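PDB 3CDX: Succinylglutamatedesuccinylase/aspartoacylase from Rhodobacter sphaeroides 2.4.1, which probably hydrolyses amide or ester bonds as a metal-dependent hydrolase of the succinylglutamate desuccinylase/aspartoacylase family, and is seen here with calcium bound. Local coordinates for residues 63-67 against 99-105; 67-71 against 220-226. One frame throughout, in Å; residues are numbered along the deposited sequence.

Overall arrangement
Both contacts lie inside the succinylglutamate desuccinylase/aspartoacylase catalytic domain, with centres about 13 Å apart, and both start from the same piece of chain. Strand 55-60 ends in the loop that carries two metal ligands and runs into helix 68-79. Interaction 1 ties that loop to the end of helix 97-102 and the turn after it; interaction 2 ties the beginning of helix 68-79 to the approach and first turn of helix 223-239, far along the sequence. Tyr-67 belongs to both, and the side chain of Gln-70 reaches back to the carbonyl oxygen of Gly-64. The loop, and the helix start that follows it, are thus braced by two separate regions of the chain, and both contacts also touch a second subunit.

Interaction 1 (63-67 against 99-105); sequences HGDEY and AIQSDTR. With CA (calcium ion), chain G.
Arg-105 lies along His-63 in the metal site of this M14-like (zinc-exopeptidase clan) domain, where His-63 ND1 and both carboxylate oxygens of Glu-66 bind calcium, His-149 completing the protein ligands. Arg-105 CB passes Asp-65 OD1; with CG anti to the backbone N (chi1 -171°) the extended chain then runs beside the imidazole, Arg-105 CG lying 3.8 Å from the His-63 ring centroid in a CH-pi contact. NE turns to Asp-113, which also accepts from His-63 NE2, and the guanidinium stacks on the ring with the planes 29° apart, Arg-105 CZ and NH2 each 3.5 Å from His-63 CE1. Arg-105 NH1 comes 3.4 Å from Glu-66 OE2 and donates to a water that lies 2.6 Å from that oxygen. With an alanine here the His-63 face would probably lose its stacked cover, and Asp-113 its salt-bridge partner. Helix 97-102 ends in a Schellman motif at Asp-103, and its last turn presses on Gly-64: Gly-64 CA lies 3.4 Å from Ala-99 O, where a side chain would clash. A water bridges Gly-64 O and Ile-100 O. Asp-103 suits its place as an acceptor for the buried tyrosine: Tyr-67 OH donates to the syn lone pair of Asp-103 OD1 at 2.6 Å.

Interaction 2 (67-71 against 220-226); sequences YEGQI and RVNIEGV
Glu-68 OE2 is gripped by two partners: the backbone N of Asn-222 donates to it at 2.6 Å, nearly straight (168°) and close to the line of its C-O bond, while a water lies 2.7 Å from both Glu-68 OE2 and Arg-220 O. A glutamate suits this buried place because its chain, bent about its CB-CG bond (chi2 70°), can fold its acid back to a backbone N-H just ahead of a helix. Glu-68 CG meanwhile rests on the first turn of helix 223-239, 3.8 Å from Val-226 N and close to Gly-225, where a CB would be tight against it. The rest of the contact is largely apolar. Ile-71 CD1 meets Val-221 CG1 tip to tip at 4.0 Å. Val-226 crosses Ile-71 at about a right angle, and its two methyl branches let it meet that side chain twice, Val-226 CG2 at Ile-71 CD1 and Val-226 CG1 at Ile-71 CG2, both 4.0 Å. Val-221 CG2 also packs on Tyr-67 CD2, and Arg-220 O lies at the edge of that ring, in its plane. Arg-220 itself turns its guanidinium to Asp-156. Val-221 and Val-226 also pack against a second subunit. Asn-222 is the N-cap of helix 223-239: Asn-222 OD1 accepts from Gly-225 N at 2.9 Å, a side-chain cap typical of a helix N-terminus.

Interaction 1 (63-67 against 99-105)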
# COMPACT_ATOMS: atom_id res chain seq x y z
N HIS A 63 20.50 10.08 3.66
CA HIS A 63 19.15 10.18 3.12
C HIS A 63 19.22 9.91 1.63
O HIS A 63 20.09 10.42 0.93
CB HIS A 63 18.53 11.55 3.43
CG HIS A 63 18.21 11.74 4.89
ND1 HIS A 63 18.52 12.88 5.58
CD2 HIS A 63 17.63 10.90 5.79
CE1 HIS A 63 18.15 12.75 6.85
NE2 HIS A 63 17.59 11.56 7.00
N GLY A 64 18.33 9.05 1.15
CA GLY A 64 18.43 8.57 -0.22
C GLY A 64 18.25 9.64 -1.29
O GLY A 64 18.78 9.50 -2.41
N ASP A 65 17.51 10.70 -0.94
CA ASP A 65 17.19 11.79 -1.88
C ASP A 65 18.13 13.01 -1.78
O ASP A 65 17.84 14.08 -2.27
CB ASP A 65 15.72 12.25 -1.71
CG ASP A 65 15.40 12.79 -0.31
OD1 ASP A 65 16.18 12.58 0.65
OD2 ASP A 65 14.33 13.39 -0.16
N GLU A 66 19.26 12.85 -1.10
CA GLU A 66 20.19 13.95 -0.98
C GLU A 66 21.42 13.57 -1.78
O GLU A 66 22.21 12.79 -1.31
CB GLU A 66 20.47 14.22 0.48
CG GLU A 66 19.22 14.63 1.16
CD GLU A 66 19.35 14.77 2.64
OE1 GLU A 66 20.50 14.75 3.15
OE2 GLU A 66 18.27 14.88 3.28
N TYR A 67 21.52 14.14 -2.99
CA TYR A 67 22.40 13.65 -4.08
C TYR A 67 23.83 14.14 -4.07
O TYR A 67 24.75 13.41 -4.51
CB TYR A 67 21.81 14.03 -5.44
CG TYR A 67 20.34 13.70 -5.57
CD1 TYR A 67 19.86 12.37 -5.41
CD2 TYR A 67 19.42 14.70 -5.87
CE1 TYR A 67 18.49 12.09 -5.54
CE2 TYR A 67 18.06 14.45 -5.96
CZ TYR A 67 17.59 13.15 -5.82
OH TYR A 67 16.21 12.98 -5.92
N ALA A 99 17.11 3.46 0.52
CA ALA A 99 16.42 4.75 0.35
C ALA A 99 16.93 5.48 -0.88
O ALA A 99 16.22 6.29 -1.50
CB ALA A 99 16.61 5.63 1.61
N ILE A 100 18.20 5.23 -1.21
CA ILE A 100 18.81 5.75 -2.44
C ILE A 100 18.04 5.18 -3.66
O ILE A 100 17.63 5.93 -4.56
CB ILE A 100 20.32 5.41 -2.46
CG1 ILE A 100 21.05 6.30 -1.45
CG2 ILE A 100 20.95 5.59 -3.88
CD1 ILE A 100 22.55 6.00 -1.31
N GLN A 101 17.79 3.87 -3.62
CA GLN A 101 17.07 3.20 -4.70
C GLN A 101 15.67 3.75 -4.85
O GLN A 101 15.22 4.00 -5.97
CB GLN A 101 17.07 1.68 -4.49
CG GLN A 101 18.50 1.16 -4.68
CD GLN A 101 18.69 -0.32 -4.42
OE1 GLN A 101 19.24 -1.02 -5.28
NE2 GLN A 101 18.29 -0.80 -3.23
N SER A 102 15.00 3.97 -3.72
CA SER A 102 13.63 4.52 -3.75
C SER A 102 13.61 6.06 -3.90
O SER A 102 12.53 6.69 -4.06
CB SER A 102 12.85 4.09 -2.52
OG SER A 102 13.47 4.65 -1.39
N ASP A 103 14.79 6.68 -3.87
CA ASP A 103 14.88 8.15 -3.96
C ASP A 103 14.08 8.81 -2.84
O ASP A 103 13.38 9.79 -3.06
CB ASP A 103 14.49 8.70 -5.36
CG ASP A 103 14.89 10.20 -5.56
OD1 ASP A 103 15.64 10.75 -4.73
OD2 ASP A 103 14.50 10.82 -6.57
N THR A 104 14.19 8.28 -1.62
CA THR A 104 13.43 8.86 -0.53
C THR A 104 14.32 9.19 0.66
O THR A 104 15.40 8.64 0.80
CB THR A 104 12.24 7.92 -0.05
OG1 THR A 104 12.78 6.65 0.32
CG2 THR A 104 11.22 7.70 -1.15
N ARG A 105 13.81 10.07 1.53
CA ARG A 105 14.42 10.38 2.82
C ARG A 105 14.30 9.20 3.77
O ARG A 105 15.31 8.80 4.38
CB ARG A 105 13.73 11.59 3.44
CG ARG A 105 14.44 12.11 4.67
CD ARG A 105 13.65 13.27 5.26
NE ARG A 105 14.22 13.72 6.53
CZ ARG A 105 15.19 14.61 6.64
NH1 ARG A 105 15.73 15.15 5.55
NH2 ARG A 105 15.64 14.95 7.83
CA CA G . 19.67 14.93 5.24
O HOH W 1 18.30 8.47 -4.99
O HOH W 2 15.83 14.31 2.67
O HOH W 3 12.03 11.99 0.28

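Interaction 2 (67-71 against 220-226)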
# COMPACT_ATOMS: atom_id res chain seq x y z
N TYR A 67 21.52 14.14 -2.99
CA TYR A 67 22.40 13.65 -4.08
C TYR A 67 23.83 14.14 -4.07
O TYR A 67 24.75 13.41 -4.51
CB TYR A 67 21.81 14.03 -5.44
CG TYR A 67 20.34 13.70 -5.57
CD1 TYR A 67 19.86 12.37 -5.41
CD2 TYR A 67 19.42 14.70 -5.87
CE1 TYR A 67 18.49 12.09 -5.54
CE2 TYR A 67 18.06 14.45 -5.96
CZ TYR A 67 17.59 13.15 -5.82
OH TYR A 67 16.21 12.98 -5.92
N GLU A 68 24.04 15.38 -3.60
CA GLU A 68 25.34 16.03 -3.83
C GLU A 68 26.52 15.29 -3.17
O GLU A 68 27.59 15.13 -3.79
CB GLU A 68 25.27 17.52 -3.45
CG GLU A 68 24.58 18.37 -4.52
CD GLU A 68 23.06 18.15 -4.65
OE1 GLU A 68 22.44 17.28 -3.98
OE2 GLU A 68 22.46 18.86 -5.47
N GLY A 69 26.31 14.77 -1.95
CA GLY A 69 27.33 13.91 -1.31
C GLY A 69 27.57 12.60 -2.04
O GLY A 69 28.70 12.12 -2.13
N GLN A 70 26.50 11.99 -2.57
CA GLN A 70 26.66 10.74 -3.33
C GLN A 70 27.56 10.93 -4.56
O GLN A 70 28.38 10.08 -4.85
CB GLN A 70 25.29 10.21 -3.80
CG GLN A 70 24.29 9.88 -2.65
CD GLN A 70 22.96 9.42 -3.22
OE1 GLN A 70 22.95 8.66 -4.19
NE2 GLN A 70 21.83 9.93 -2.65
N ILE A 71 27.35 12.04 -5.30
CA ILE A 71 28.17 12.39 -6.47
C ILE A 71 29.61 12.78 -6.08
O ILE A 71 30.57 12.19 -6.60
CB ILE A 71 27.54 13.52 -7.27
CG1 ILE A 71 26.22 13.07 -7.94
CG2 ILE A 71 28.53 14.04 -8.32
CD1 ILE A 71 25.32 14.26 -8.39
N ARG A 220 16.01 17.82 -6.75
CA ARG A 220 16.87 17.90 -7.92
C ARG A 220 18.36 17.92 -7.58
O ARG A 220 18.73 17.99 -6.39
CB ARG A 220 16.47 19.12 -8.78
CG ARG A 220 16.52 20.53 -8.07
CD ARG A 220 17.92 21.12 -8.03
NE ARG A 220 17.99 22.59 -7.85
CZ ARG A 220 18.11 23.21 -6.66
NH1 ARG A 220 18.13 22.51 -5.48
NH2 ARG A 220 18.16 24.53 -6.63
N VAL A 221 19.20 17.90 -8.63
CA VAL A 221 20.65 18.00 -8.49
C VAL A 221 21.06 19.46 -8.73
O VAL A 221 20.75 20.06 -9.79
CB VAL A 221 21.40 17.06 -9.47
CG1 VAL A 221 22.92 17.28 -9.37
CG2 VAL A 221 21.11 15.59 -9.17
N ASN A 222 21.74 20.04 -7.73
CA ASN A 222 22.12 21.47 -7.76
C ASN A 222 23.55 21.53 -8.32
O ASN A 222 24.48 20.99 -7.72
CB ASN A 222 22.01 22.07 -6.33
CG ASN A 222 22.32 23.57 -6.27
OD1 ASN A 222 23.29 24.01 -6.83
ND2 ASN A 222 21.46 24.35 -5.59
N ILE A 223 23.69 22.14 -9.49
CA ILE A 223 24.98 22.19 -10.18
C ILE A 223 26.07 22.87 -9.33
O ILE A 223 27.21 22.40 -9.27
CB ILE A 223 24.82 22.88 -11.56
CG1 ILE A 223 23.99 22.00 -12.52
CG2 ILE A 223 26.17 23.23 -12.16
CD1 ILE A 223 23.58 22.71 -13.84
N GLU A 224 25.70 23.99 -8.68
CA GLU A 224 26.64 24.73 -7.82
C GLU A 224 26.96 23.92 -6.58
O GLU A 224 28.09 23.95 -6.10
CB GLU A 224 26.05 26.08 -7.43
CG GLU A 224 26.31 27.15 -8.45
CD GLU A 224 27.81 27.50 -8.53
OE1 GLU A 224 28.50 26.92 -9.43
OE2 GLU A 224 28.27 28.32 -7.69
N GLY A 225 25.94 23.21 -6.06
CA GLY A 225 26.07 22.34 -4.93
C GLY A 225 27.05 21.21 -5.17
O GLY A 225 27.81 20.86 -4.29
N VAL A 226 27.03 20.63 -6.37
CA VAL A 226 27.97 19.58 -6.74
C VAL A 226 29.39 20.17 -6.80
O VAL A 226 30.34 19.55 -6.31
CB VAL A 226 27.59 18.94 -8.09
CG1 VAL A 226 28.71 18.04 -8.62
CG2 VAL A 226 26.24 18.14 -8.00
O HOH W 4 19.98 19.72 -4.79